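Local coordinates for cobalamin biosynthesis protein (Agrobacterium tumefaciens, PDB 3BY5) that probably takes part in cobalamin (vitamin B12) biosynthesis, though its exact role is not established, at residues I27-A32 against V123-A128; A45-K50 against E73-V78; E68-E73 against A103-G108. All blocks are in the same frame, centred on the assembly; numbering follows the deposited sequence.

Contact 1. Residues I27-A32 against V123-A128. With SO4 (sulfate ion), chain B.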
ATOM      1  N   ILE A  27     -15.644   2.986  -6.520  1.00 37.53           N
ATOM      2  CA  ILE A  27     -16.415   2.280  -5.484  1.00 35.52           C
ATOM      3  C   ILE A  27     -17.448   1.344  -6.106  1.00 35.66           C
ATOM      4  O   ILE A  27     -17.528   0.172  -5.736  1.00 42.37           O
ATOM      5  CB  ILE A  27     -17.092   3.266  -4.491  1.00 36.40           C
ATOM      6  CG1 ILE A  27     -16.046   3.940  -3.601  1.00 34.45           C
ATOM      7  CG2 ILE A  27     -18.120   2.550  -3.608  1.00 40.62           C
ATOM      8  CD1 ILE A  27     -16.565   5.130  -2.822  1.00 35.29           C
ATOM      9  N   ALA A  28     -18.208   1.870  -7.066  1.00 33.70           N
ATOM     10  CA  ALA A  28     -19.181   1.102  -7.837  1.00 31.57           C
ATOM     11  C   ALA A  28     -18.550  -0.102  -8.523  1.00 34.58           C
ATOM     12  O   ALA A  28     -19.110  -1.195  -8.494  1.00 38.27           O
ATOM     13  CB  ALA A  28     -19.845   1.993  -8.867  1.00 31.13           C
ATOM     14  N   ALA A  29     -17.381   0.113  -9.125  1.00 33.40           N
ATOM     15  CA  ALA A  29     -16.629  -0.925  -9.824  1.00 33.52           C
ATOM     16  C   ALA A  29     -16.150  -2.062  -8.915  1.00 35.41           C
ATOM     17  O   ALA A  29     -16.129  -3.222  -9.331  1.00 37.82           O
ATOM     18  CB  ALA A  29     -15.450  -0.307 -10.549  1.00 31.07           C
ATOM     19  N   VAL A  30     -15.756  -1.723  -7.690  1.00 36.01           N
ATOM     20  CA  VAL A  30     -15.277  -2.714  -6.731  1.00 33.26           C
ATOM     21  C   VAL A  30     -16.450  -3.544  -6.206  1.00 34.51           C
ATOM     22  O   VAL A  30     -16.379  -4.766  -6.179  1.00 39.08           O
ATOM     23  CB  VAL A  30     -14.457  -2.061  -5.578  1.00 34.27           C
ATOM     24  CG1 VAL A  30     -14.058  -3.092  -4.523  1.00 35.50           C
ATOM     25  CG2 VAL A  30     -13.208  -1.390  -6.121  1.00 23.45           C
ATOM     26  N   ARG A  31     -17.542  -2.881  -5.833  1.00 36.34           N
ATOM     27  CA  ARG A  31     -18.728  -3.579  -5.334  1.00 38.57           C
ATOM     28  C   ARG A  31     -19.431  -4.433  -6.392  1.00 37.41           C
ATOM     29  O   ARG A  31     -20.023  -5.463  -6.061  1.00 41.67           O
ATOM     30  CB  ARG A  31     -19.720  -2.606  -4.692  1.00 41.29           C
ATOM     31  CG  ARG A  31     -19.281  -2.050  -3.346  1.00 48.10           C
ATOM     32  CD  ARG A  31     -20.483  -1.579  -2.544  1.00 61.09           C
ATOM     33  NE  ARG A  31     -20.163  -0.450  -1.669  1.00 71.92           N
ATOM     34  CZ  ARG A  31     -19.722  -0.555  -0.415  1.00 75.81           C
ATOM     35  NH1 ARG A  31     -19.534  -1.748   0.141  1.00 75.52           N
ATOM     36  NH2 ARG A  31     -19.468   0.543   0.284  1.00 73.21           N
ATOM     37  N   ALA A  32     -19.357  -4.009  -7.652  1.00 36.55           N
ATOM     38  CA  ALA A  32     -19.879  -4.799  -8.769  1.00 33.73           C
ATOM     39  C   ALA A  32     -19.035  -6.048  -9.002  1.00 33.18           C
ATOM     40  O   ALA A  32     -19.576  -7.104  -9.303  1.00 34.43           O
ATOM     41  CB  ALA A  32     -19.967  -3.966 -10.038  1.00 32.91           C
ATOM     42  N   VAL A 123     -13.248   1.817 -15.242  1.00 37.87           N
ATOM     43  CA  VAL A 123     -12.425   1.387 -14.124  1.00 35.03           C
ATOM     44  C   VAL A 123     -12.196  -0.115 -14.277  1.00 32.89           C
ATOM     45  O   VAL A 123     -13.149  -0.892 -14.332  1.00 33.06           O
ATOM     46  CB  VAL A 123     -13.094   1.690 -12.751  1.00 33.51           C
ATOM     47  CG1 VAL A 123     -12.188   1.282 -11.602  1.00 34.50           C
ATOM     48  CG2 VAL A 123     -13.445   3.162 -12.624  1.00 32.13           C
ATOM     49  N   THR A 124     -10.929  -0.508 -14.367  1.00 31.81           N
ATOM     50  CA  THR A 124     -10.542  -1.913 -14.462  1.00 29.12           C
ATOM     51  C   THR A 124     -10.316  -2.499 -13.075  1.00 29.26           C
ATOM     52  O   THR A 124      -9.684  -1.879 -12.227  1.00 31.23           O
ATOM     53  CB  THR A 124      -9.273  -2.092 -15.307  1.00 28.27           C
ATOM     54  OG1 THR A 124      -9.411  -1.350 -16.524  1.00 42.31           O
ATOM     55  CG2 THR A 124      -9.038  -3.558 -15.648  1.00 28.83           C
ATOM     56  N   VAL A 125     -10.858  -3.692 -12.852  1.00 30.64           N
ATOM     57  CA  VAL A 125     -10.731  -4.388 -11.585  1.00 29.89           C
ATOM     58  C   VAL A 125     -10.208  -5.796 -11.834  1.00 32.56           C
ATOM     59  O   VAL A 125     -10.824  -6.568 -12.572  1.00 33.81           O
ATOM     60  CB  VAL A 125     -12.084  -4.480 -10.847  1.00 31.96           C
ATOM     61  CG1 VAL A 125     -11.888  -5.024  -9.435  1.00 32.76           C
ATOM     62  CG2 VAL A 125     -12.785  -3.117 -10.804  1.00 34.92           C
ATOM     63  N   ALA A 126      -9.065  -6.110 -11.224  1.00 31.92           N
ATOM     64  CA  ALA A 126      -8.488  -7.457 -11.243  1.00 29.61           C
ATOM     65  C   ALA A 126      -8.507  -8.041  -9.840  1.00 30.96           C
ATOM     66  O   ALA A 126      -8.022  -7.412  -8.912  1.00 35.70           O
ATOM     67  CB  ALA A 126      -7.070  -7.418 -11.758  1.00 22.89           C
ATOM     68  N   ILE A 127      -9.056  -9.238  -9.680  1.00 31.41           N
ATOM     69  CA  ILE A 127      -9.103  -9.860  -8.354  1.00 32.72           C
ATOM     70  C   ILE A 127      -8.094 -11.000  -8.224  1.00 30.99           C
ATOM     71  O   ILE A 127      -8.081 -11.926  -9.034  1.00 28.92           O
ATOM     72  CB  ILE A 127     -10.545 -10.312  -7.950  1.00 34.75           C
ATOM     73  CG1 ILE A 127     -11.461  -9.099  -7.768  1.00 34.37           C
ATOM     74  CG2 ILE A 127     -10.548 -11.096  -6.637  1.00 31.44           C
ATOM     75  CD1 ILE A 127     -12.355  -8.823  -8.943  1.00 40.57           C
ATOM     76  N   ALA A 128      -7.241 -10.902  -7.206  1.00 32.82           N
ATOM     77  CA  ALA A 128      -6.308 -11.968  -6.861  1.00 36.04           C
ATOM     78  C   ALA A 128      -6.576 -12.496  -5.457  1.00 40.48           C
ATOM     79  O   ALA A 128      -7.002 -11.750  -4.583  1.00 38.14           O
ATOM     80  CB  ALA A 128      -4.880 -11.483  -6.977  1.00 32.58           C
TER
HETATM   81  S   SO4 B 201      -5.369  -2.699 -17.123  0.50 42.26           S
HETATM   82  O1  SO4 B 201      -4.724  -1.777 -16.195  0.50 36.93           O
HETATM   83  O2  SO4 B 201      -5.734  -3.931 -16.436  0.50 41.99           O
HETATM   84  O3  SO4 B 201      -6.575  -2.085 -17.667  0.50 43.05           O
HETATM   85  O4  SO4 B 201      -4.452  -3.010 -18.215  0.50 44.61           O
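Ala29, Val123 and Val125 meet through aliphatic groups, with no flat side chain among them. The one planar group that joins in is the Ala29 peptide carbonyl, whose O lies 3.7 Å from Val125 CG2. The Ala29 methyl carries the rest. Ala29 CB sits 3.8 Å from Val123 CG1, and about as close to Val123 CB. Ala29 CB is also 3.9 Å from Val125 CG2. With Val125 CG1 anti to the backbone N (chi1 -171°), CG2 is the branch turned to the helix. The two valines alternate with Thr124, which points to the other side of the sheet. Strand 123-129 runs antiparallel between strands 11-17 and 112-120 of the mixed sheet, with helix 23-37 on one face and helix 98-107 on the other. Thr124 OG1 donates to sulfate O3 at 3.1 Å. Ser97 OG and Ser99 OG also bond this sulfate, which probably comes from the crystallisation liquor. The contact to helix 23-37 is held by van der Waals packing alone; on the other face Ala126 and Ala128 pack on helix 98-107, and Thr124 adds a hydroxyl that bonds the sulfate.

Contact 2. Residues A45-K50 against E73-V78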
ATOM      1  N   ALA A  45      -5.155  -2.329  -4.550  1.00 33.93           N
ATOM      2  CA  ALA A  45      -3.818  -2.146  -5.123  1.00 34.09           C
ATOM      3  C   ALA A  45      -3.856  -1.422  -6.464  1.00 35.42           C
ATOM      4  O   ALA A  45      -4.846  -1.497  -7.193  1.00 33.54           O
ATOM      5  CB  ALA A  45      -3.102  -3.477  -5.262  1.00 29.63           C
ATOM      6  N   THR A  46      -2.765  -0.726  -6.777  1.00 33.58           N
ATOM      7  CA  THR A  46      -2.661   0.033  -8.017  1.00 36.03           C
ATOM      8  C   THR A  46      -1.226   0.171  -8.499  1.00 35.96           C
ATOM      9  O   THR A  46      -0.278  -0.077  -7.761  1.00 40.10           O
ATOM     10  CB  THR A  46      -3.330   1.440  -7.904  1.00 35.56           C
ATOM     11  OG1 THR A  46      -3.456   2.021  -9.205  1.00 41.67           O
ATOM     12  CG2 THR A  46      -2.542   2.382  -7.003  1.00 33.95           C
ATOM     13  N   ALA A  47      -1.091   0.557  -9.759  1.00 39.37           N
ATOM     14  CA  ALA A  47       0.188   0.873 -10.367  1.00 41.13           C
ATOM     15  C   ALA A  47       0.511   2.319 -10.013  1.00 43.56           C
ATOM     16  O   ALA A  47      -0.372   3.018  -9.517  1.00 44.44           O
ATOM     17  CB  ALA A  47       0.067   0.708 -11.851  1.00 41.10           C
ATOM     18  N   PRO A  48       1.743   2.750 -10.263  1.00 47.60           N
ATOM     19  CA  PRO A  48       2.130   4.148 -10.042  1.00 50.65           C
ATOM     20  C   PRO A  48       1.171   5.116 -10.727  1.00 54.09           C
ATOM     21  O   PRO A  48       1.069   5.117 -11.954  1.00 55.82           O
ATOM     22  CB  PRO A  48       3.513   4.230 -10.692  1.00 50.98           C
ATOM     23  CG  PRO A  48       4.051   2.847 -10.590  1.00 48.42           C
ATOM     24  CD  PRO A  48       2.870   1.933 -10.746  1.00 47.34           C
ATOM     25  N   LEU A  49       0.477   5.928  -9.937  1.00 59.25           N
ATOM     26  CA  LEU A  49      -0.653   6.702 -10.436  1.00 64.59           C
ATOM     27  C   LEU A  49      -0.183   7.970 -11.142  1.00 69.67           C
ATOM     28  O   LEU A  49       0.898   8.485 -10.859  1.00 68.27           O
ATOM     29  CB  LEU A  49      -1.604   7.060  -9.292  1.00 62.60           C
ATOM     30  CG  LEU A  49      -1.011   7.031  -7.882  1.00 56.57           C
ATOM     31  CD1 LEU A  49      -0.149   8.261  -7.638  1.00 55.89           C
ATOM     32  CD2 LEU A  49      -2.111   6.925  -6.838  1.00 54.42           C
ATOM     33  N   LYS A  50      -1.003   8.468 -12.062  1.00 75.84           N
ATOM     34  CA  LYS A  50      -0.500   9.133 -13.258  1.00 83.13           C
ATOM     35  C   LYS A  50      -0.640  10.647 -13.147  1.00 87.12           C
ATOM     36  O   LYS A  50       0.219  11.320 -12.578  1.00 86.02           O
ATOM     37  CB  LYS A  50      -1.233   8.626 -14.501  1.00 83.47           C
ATOM     38  CG  LYS A  50      -0.528   7.483 -15.215  1.00 83.36           C
ATOM     39  CD  LYS A  50      -1.189   7.174 -16.548  1.00 83.95           C
ATOM     40  CE  LYS A  50      -2.198   6.044 -16.415  1.00 85.90           C
ATOM     41  NZ  LYS A  50      -3.481   6.512 -15.821  1.00 83.38           N
ATOM     42  N   GLU A  73       9.253  -1.313 -10.363  1.00 44.40           N
ATOM     43  CA  GLU A  73      10.246  -2.383 -10.228  1.00 45.85           C
ATOM     44  C   GLU A  73       9.606  -3.673  -9.749  1.00 43.97           C
ATOM     45  O   GLU A  73       9.982  -4.758 -10.186  1.00 45.24           O
ATOM     46  CB  GLU A  73      11.335  -1.981  -9.224  1.00 48.34           C
ATOM     47  CG  GLU A  73      12.398  -1.019  -9.759  1.00 64.39           C
ATOM     48  CD  GLU A  73      11.953   0.448  -9.797  1.00 74.34           C
ATOM     49  OE1 GLU A  73      12.728   1.282 -10.324  1.00 76.08           O
ATOM     50  OE2 GLU A  73      10.849   0.776  -9.300  1.00 72.59           O
ATOM     51  N   ARG A  74       8.644  -3.530  -8.841  1.00 41.83           N
ATOM     52  CA  ARG A  74       7.926  -4.647  -8.244  1.00 41.46           C
ATOM     53  C   ARG A  74       6.898  -5.202  -9.231  1.00 39.21           C
ATOM     54  O   ARG A  74       6.696  -6.412  -9.304  1.00 39.48           O
ATOM     55  CB  ARG A  74       7.273  -4.192  -6.930  1.00 42.69           C
ATOM     56  CG  ARG A  74       6.544  -5.269  -6.119  1.00 54.83           C
ATOM     57  CD  ARG A  74       7.482  -6.149  -5.301  1.00 65.60           C
ATOM     58  NE  ARG A  74       7.793  -7.408  -5.981  1.00 70.80           N
ATOM     59  CZ  ARG A  74       7.144  -8.555  -5.787  1.00 70.02           C
ATOM     60  NH1 ARG A  74       6.133  -8.620  -4.924  1.00 64.19           N
ATOM     61  NH2 ARG A  74       7.511  -9.643  -6.459  1.00 68.59           N
ATOM     62  N   LEU A  75       6.264  -4.312  -9.993  1.00 37.16           N
ATOM     63  CA  LEU A  75       5.325  -4.700 -11.038  1.00 33.50           C
ATOM     64  C   LEU A  75       6.014  -5.498 -12.117  1.00 35.03           C
ATOM     65  O   LEU A  75       5.514  -6.545 -12.529  1.00 38.86           O
ATOM     66  CB  LEU A  75       4.690  -3.475 -11.683  1.00 33.78           C
ATOM     67  CG  LEU A  75       3.594  -2.699 -10.958  1.00 36.67           C
ATOM     68  CD1 LEU A  75       3.160  -1.537 -11.821  1.00 37.43           C
ATOM     69  CD2 LEU A  75       2.418  -3.582 -10.668  1.00 33.73           C
ATOM     70  N   GLU A  76       7.159  -4.991 -12.574  1.00 35.24           N
ATOM     71  CA  GLU A  76       7.969  -5.670 -13.580  1.00 35.89           C
ATOM     72  C   GLU A  76       8.411  -7.066 -13.129  1.00 34.60           C
ATOM     73  O   GLU A  76       8.341  -8.018 -13.900  1.00 36.84           O
ATOM     74  CB  GLU A  76       9.181  -4.821 -13.968  1.00 38.99           C
ATOM     75  CG  GLU A  76       8.867  -3.629 -14.880  1.00 52.20           C
ATOM     76  CD  GLU A  76       8.408  -4.021 -16.286  1.00 64.04           C
ATOM     77  OE1 GLU A  76       8.774  -5.119 -16.776  1.00 66.34           O
ATOM     78  OE2 GLU A  76       7.684  -3.210 -16.907  1.00 67.37           O
ATOM     79  N   ALA A  77       8.840  -7.173 -11.875  1.00 34.20           N
ATOM     80  CA  ALA A  77       9.252  -8.442 -11.277  1.00 35.79           C
ATOM     81  C   ALA A  77       8.140  -9.479 -11.317  1.00 36.84           C
ATOM     82  O   ALA A  77       8.366 -10.608 -11.739  1.00 40.97           O
ATOM     83  CB  ALA A  77       9.717  -8.222  -9.845  1.00 34.32           C
ATOM     84  N   VAL A  78       6.946  -9.069 -10.892  1.00 40.08           N
ATOM     85  CA  VAL A  78       5.745  -9.914 -10.853  1.00 36.70           C
ATOM     86  C   VAL A  78       5.338 -10.380 -12.247  1.00 37.65           C
ATOM     87  O   VAL A  78       5.082 -11.568 -12.459  1.00 38.48           O
ATOM     88  CB  VAL A  78       4.587  -9.174 -10.132  1.00 34.90           C
ATOM     89  CG1 VAL A  78       3.236  -9.802 -10.414  1.00 31.96           C
ATOM     90  CG2 VAL A  78       4.845  -9.169  -8.653  1.00 37.39           C
TER
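Leu75 covers Ala47 and the start of the Pro48 ring with a single methyl, CD1. Leu75 CD1 lies 3.6 Å from Pro48 CD. The same Leu75 CD1 is 3.8 Å from Ala47 CB, so it packs on two neighbouring residues at once. Leu75 CG is anti to the carbonyl carbon (chi1 -76°), and an extended chi2 of 180° carries CD1 out from the helix to the loop. Pro48 and Leu75 reach toward each other. The backbones stay well apart, with Ala47 CA 7.6 Å from Leu75 CA. The contact is small, 92 Å² in all, and wholly apolar. Leu75 also rests on Val70, and Ala47 on Val98 at the start of helix 98-107. Just before the loop, Thr46 OG1 is hydrogen-bonded to Ile15 O, which ties the strand end to neighbouring strand 11-17. One turn along the helix, the Val78 CG2 methyl stands 3.4 Å above the Arg74 guanidinium plane, offset toward its rim. Residues 45-50 are where strand 43-46 gives way to a loop, and helix 54-62 then leads back to the parallel neighbour 67-69. This is a beta-alpha-beta unit in an alpha/beta fold. Helix 72-84, which follows its second strand, packs against the loop that leaves the first.

Contact 3. Residues E68-E73 against A103-G108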
ATOM      1  N   GLU A  68      -2.366  -0.209  -1.791  1.00 30.79           N
ATOM      2  CA  GLU A  68      -0.945  -0.311  -2.082  1.00 34.10           C
ATOM      3  C   GLU A  68      -0.643   0.232  -3.471  1.00 29.04           C
ATOM      4  O   GLU A  68      -1.132  -0.284  -4.468  1.00 28.24           O
ATOM      5  CB  GLU A  68      -0.427  -1.743  -1.929  1.00 32.53           C
ATOM      6  CG  GLU A  68       1.089  -1.844  -2.068  1.00 41.01           C
ATOM      7  CD  GLU A  68       1.620  -3.251  -1.856  1.00 44.70           C
ATOM      8  OE1 GLU A  68       1.050  -3.988  -1.025  1.00 52.75           O
ATOM      9  OE2 GLU A  68       2.625  -3.618  -2.507  1.00 54.62           O
ATOM     10  N   ILE A  69       0.147   1.296  -3.521  1.00 29.92           N
ATOM     11  CA  ILE A  69       0.641   1.824  -4.786  1.00 30.94           C
ATOM     12  C   ILE A  69       1.968   1.123  -5.061  1.00 33.09           C
ATOM     13  O   ILE A  69       3.003   1.471  -4.488  1.00 34.42           O
ATOM     14  CB  ILE A  69       0.797   3.360  -4.756  1.00 31.07           C
ATOM     15  CG1 ILE A  69      -0.493   4.007  -4.237  1.00 29.52           C
ATOM     16  CG2 ILE A  69       1.182   3.893  -6.151  1.00 29.06           C
ATOM     17  CD1 ILE A  69      -0.317   5.396  -3.677  1.00 33.97           C
ATOM     18  N   VAL A  70       1.905   0.111  -5.922  1.00 31.75           N
ATOM     19  CA  VAL A  70       3.014  -0.804  -6.160  1.00 32.05           C
ATOM     20  C   VAL A  70       4.042  -0.168  -7.091  1.00 33.95           C
ATOM     21  O   VAL A  70       3.686   0.304  -8.164  1.00 36.86           O
ATOM     22  CB  VAL A  70       2.497  -2.135  -6.759  1.00 30.09           C
ATOM     23  CG1 VAL A  70       3.623  -3.104  -6.958  1.00 24.80           C
ATOM     24  CG2 VAL A  70       1.447  -2.753  -5.855  1.00 28.67           C
ATOM     25  N   ALA A  71       5.306  -0.149  -6.662  1.00 35.63           N
ATOM     26  CA  ALA A  71       6.421   0.389  -7.452  1.00 36.21           C
ATOM     27  C   ALA A  71       6.595  -0.349  -8.775  1.00 40.14           C
ATOM     28  O   ALA A  71       6.302  -1.541  -8.865  1.00 45.65           O
ATOM     29  CB  ALA A  71       7.709   0.333  -6.647  1.00 34.15           C
ATOM     30  N   GLN A  72       7.078   0.366  -9.791  1.00 42.99           N
ATOM     31  CA  GLN A  72       7.242  -0.178 -11.145  1.00 43.56           C
ATOM     32  C   GLN A  72       8.224  -1.352 -11.210  1.00 42.94           C
ATOM     33  O   GLN A  72       8.035  -2.272 -12.001  1.00 45.04           O
ATOM     34  CB  GLN A  72       7.659   0.934 -12.118  1.00 46.09           C
ATOM     35  CG  GLN A  72       7.432   0.623 -13.605  1.00 53.14           C
ATOM     36  CD  GLN A  72       5.966   0.690 -14.021  1.00 61.64           C
ATOM     37  OE1 GLN A  72       5.234   1.606 -13.636  1.00 67.99           O
ATOM     38  NE2 GLN A  72       5.535  -0.280 -14.822  1.00 62.93           N
ATOM     39  N   GLU A  73       9.253  -1.313 -10.363  1.00 44.40           N
ATOM     40  CA  GLU A  73      10.246  -2.383 -10.228  1.00 45.85           C
ATOM     41  C   GLU A  73       9.606  -3.673  -9.749  1.00 43.97           C
ATOM     42  O   GLU A  73       9.982  -4.758 -10.186  1.00 45.24           O
ATOM     43  CB  GLU A  73      11.335  -1.981  -9.224  1.00 48.34           C
ATOM     44  CG  GLU A  73      12.398  -1.019  -9.759  1.00 64.39           C
ATOM     45  CD  GLU A  73      11.953   0.448  -9.797  1.00 74.34           C
ATOM     46  OE1 GLU A  73      12.728   1.282 -10.324  1.00 76.08           O
ATOM     47  OE2 GLU A  73      10.849   0.776  -9.300  1.00 72.59           O
ATOM     48  N   ALA A 103      -2.358  -6.273  -8.386  1.00 31.05           N
ATOM     49  CA  ALA A 103      -3.102  -7.135  -7.464  1.00 28.69           C
ATOM     50  C   ALA A 103      -2.268  -8.319  -7.001  1.00 30.80           C
ATOM     51  O   ALA A 103      -2.328  -8.687  -5.834  1.00 34.90           O
ATOM     52  CB  ALA A 103      -4.381  -7.627  -8.102  1.00 25.09           C
ATOM     53  N   LEU A 104      -1.493  -8.899  -7.918  1.00 32.17           N
ATOM     54  CA  LEU A 104      -0.643 -10.046  -7.610  1.00 30.87           C
ATOM     55  C   LEU A 104       0.551  -9.654  -6.765  1.00 33.44           C
ATOM     56  O   LEU A 104       0.986 -10.431  -5.921  1.00 37.92           O
ATOM     57  CB  LEU A 104      -0.166 -10.739  -8.885  1.00 31.48           C
ATOM     58  CG  LEU A 104      -1.169 -11.604  -9.656  1.00 34.73           C
ATOM     59  CD1 LEU A 104      -0.521 -12.164 -10.910  1.00 32.24           C
ATOM     60  CD2 LEU A 104      -1.730 -12.728  -8.798  1.00 27.79           C
ATOM     61  N   ALA A 105       1.076  -8.450  -6.990  1.00 34.36           N
ATOM     62  CA  ALA A 105       2.204  -7.944  -6.207  1.00 31.45           C
ATOM     63  C   ALA A 105       1.814  -7.695  -4.762  1.00 32.41           C
ATOM     64  O   ALA A 105       2.549  -8.058  -3.845  1.00 35.02           O
ATOM     65  CB  ALA A 105       2.749  -6.683  -6.819  1.00 31.74           C
ATOM     66  N   ALA A 106       0.650  -7.082  -4.570  1.00 34.22           N
ATOM     67  CA  ALA A 106       0.142  -6.778  -3.241  1.00 33.71           C
ATOM     68  C   ALA A 106      -0.301  -8.032  -2.503  1.00 36.01           C
ATOM     69  O   ALA A 106      -0.180  -8.105  -1.285  1.00 41.99           O
ATOM     70  CB  ALA A 106      -0.989  -5.795  -3.327  1.00 34.28           C
ATOM     71  N   ALA A 107      -0.790  -8.995  -3.248  1.00 37.28           N
ATOM     72  CA  ALA A 107      -1.184 -10.271  -2.732  1.00 39.02           C
ATOM     73  C   ALA A 107      -0.024 -11.080  -2.294  1.00 43.08           C
ATOM     74  O   ALA A 107      -0.061 -11.702  -1.286  1.00 45.84           O
ATOM     75  CB  ALA A 107      -1.930 -11.006  -3.735  1.00 35.32           C
ATOM     76  N   GLY A 108       1.026 -11.082  -3.070  1.00 47.40           N
ATOM     77  CA  GLY A 108       2.242 -11.657  -2.595  1.00 50.86           C
ATOM     78  C   GLY A 108       2.386 -13.020  -3.147  1.00 52.62           C
ATOM     79  O   GLY A 108       1.849 -13.323  -4.165  1.00 54.09           O
TER
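Glu68 holds CG anti to its backbone N (chi1 -173°) and runs on extended, which carries the carboxylate to Ala106. Val70 has CG1 in the same relation to its own N (chi1 -178°), and this branch reaches Ala105. Glu68 OE1 lies 3.6 Å from Ala106 CB and 3.7 Å from Ala106 CA. Glu68 OE2 is farther, 4.1 Å from Ala106 CA. The carboxylate is thus laid against an alanine on the helix surface and makes only van der Waals contact with it. The second pair is plainly apolar, with Val70 CG1 3.7 Å from Ala105 CB. Both pairs bury 158 Å² between the segments. The small alanine side chains let helix 98-107 lie close to the strand: Glu68 CA and Ala106 CA are 6.7 Å apart. Within the chain, strand 67-69 is at the edge of the mixed sheet of this alpha/beta fold, parallel to strand 43-46. Glu68 and Ile69 continue that sheet as an antiparallel ladder with a strand of the second subunit. Glu68 OE1 is hydrogen-bonded to Tyr43 OH, and weakly to Tyr43 OH of the second subunit, so the buried carboxylate has polar partners on both sides of the interface. Ala71, at the N-cap position of helix 72-84, is hydrogen-bonded through its N to Ser66 OG of the second subunit.

Contacts 2 and 3 are neighbours, with centres about 5 Å apart, and share Glu73. Strands 43-46 and 67-69 join them: Thr46 O lies 2.9 Å from Val70 N, a probable hydrogen bond. Contact 1 lies on the other side of the chain's centre, with its centre about 17 Å from that of contact 2 and 16 Å from that of contact 3. Even so, contacts 1 and 3 touch directly, where helix 98-107 lies on strand 123-129, with Ala126 O 3.7 Å from Ala103 CB. The same helix also packs on strand 67-69. Its start borders the sulfate site of contact 1. Contacts 2 and 3 also reach the second subunit.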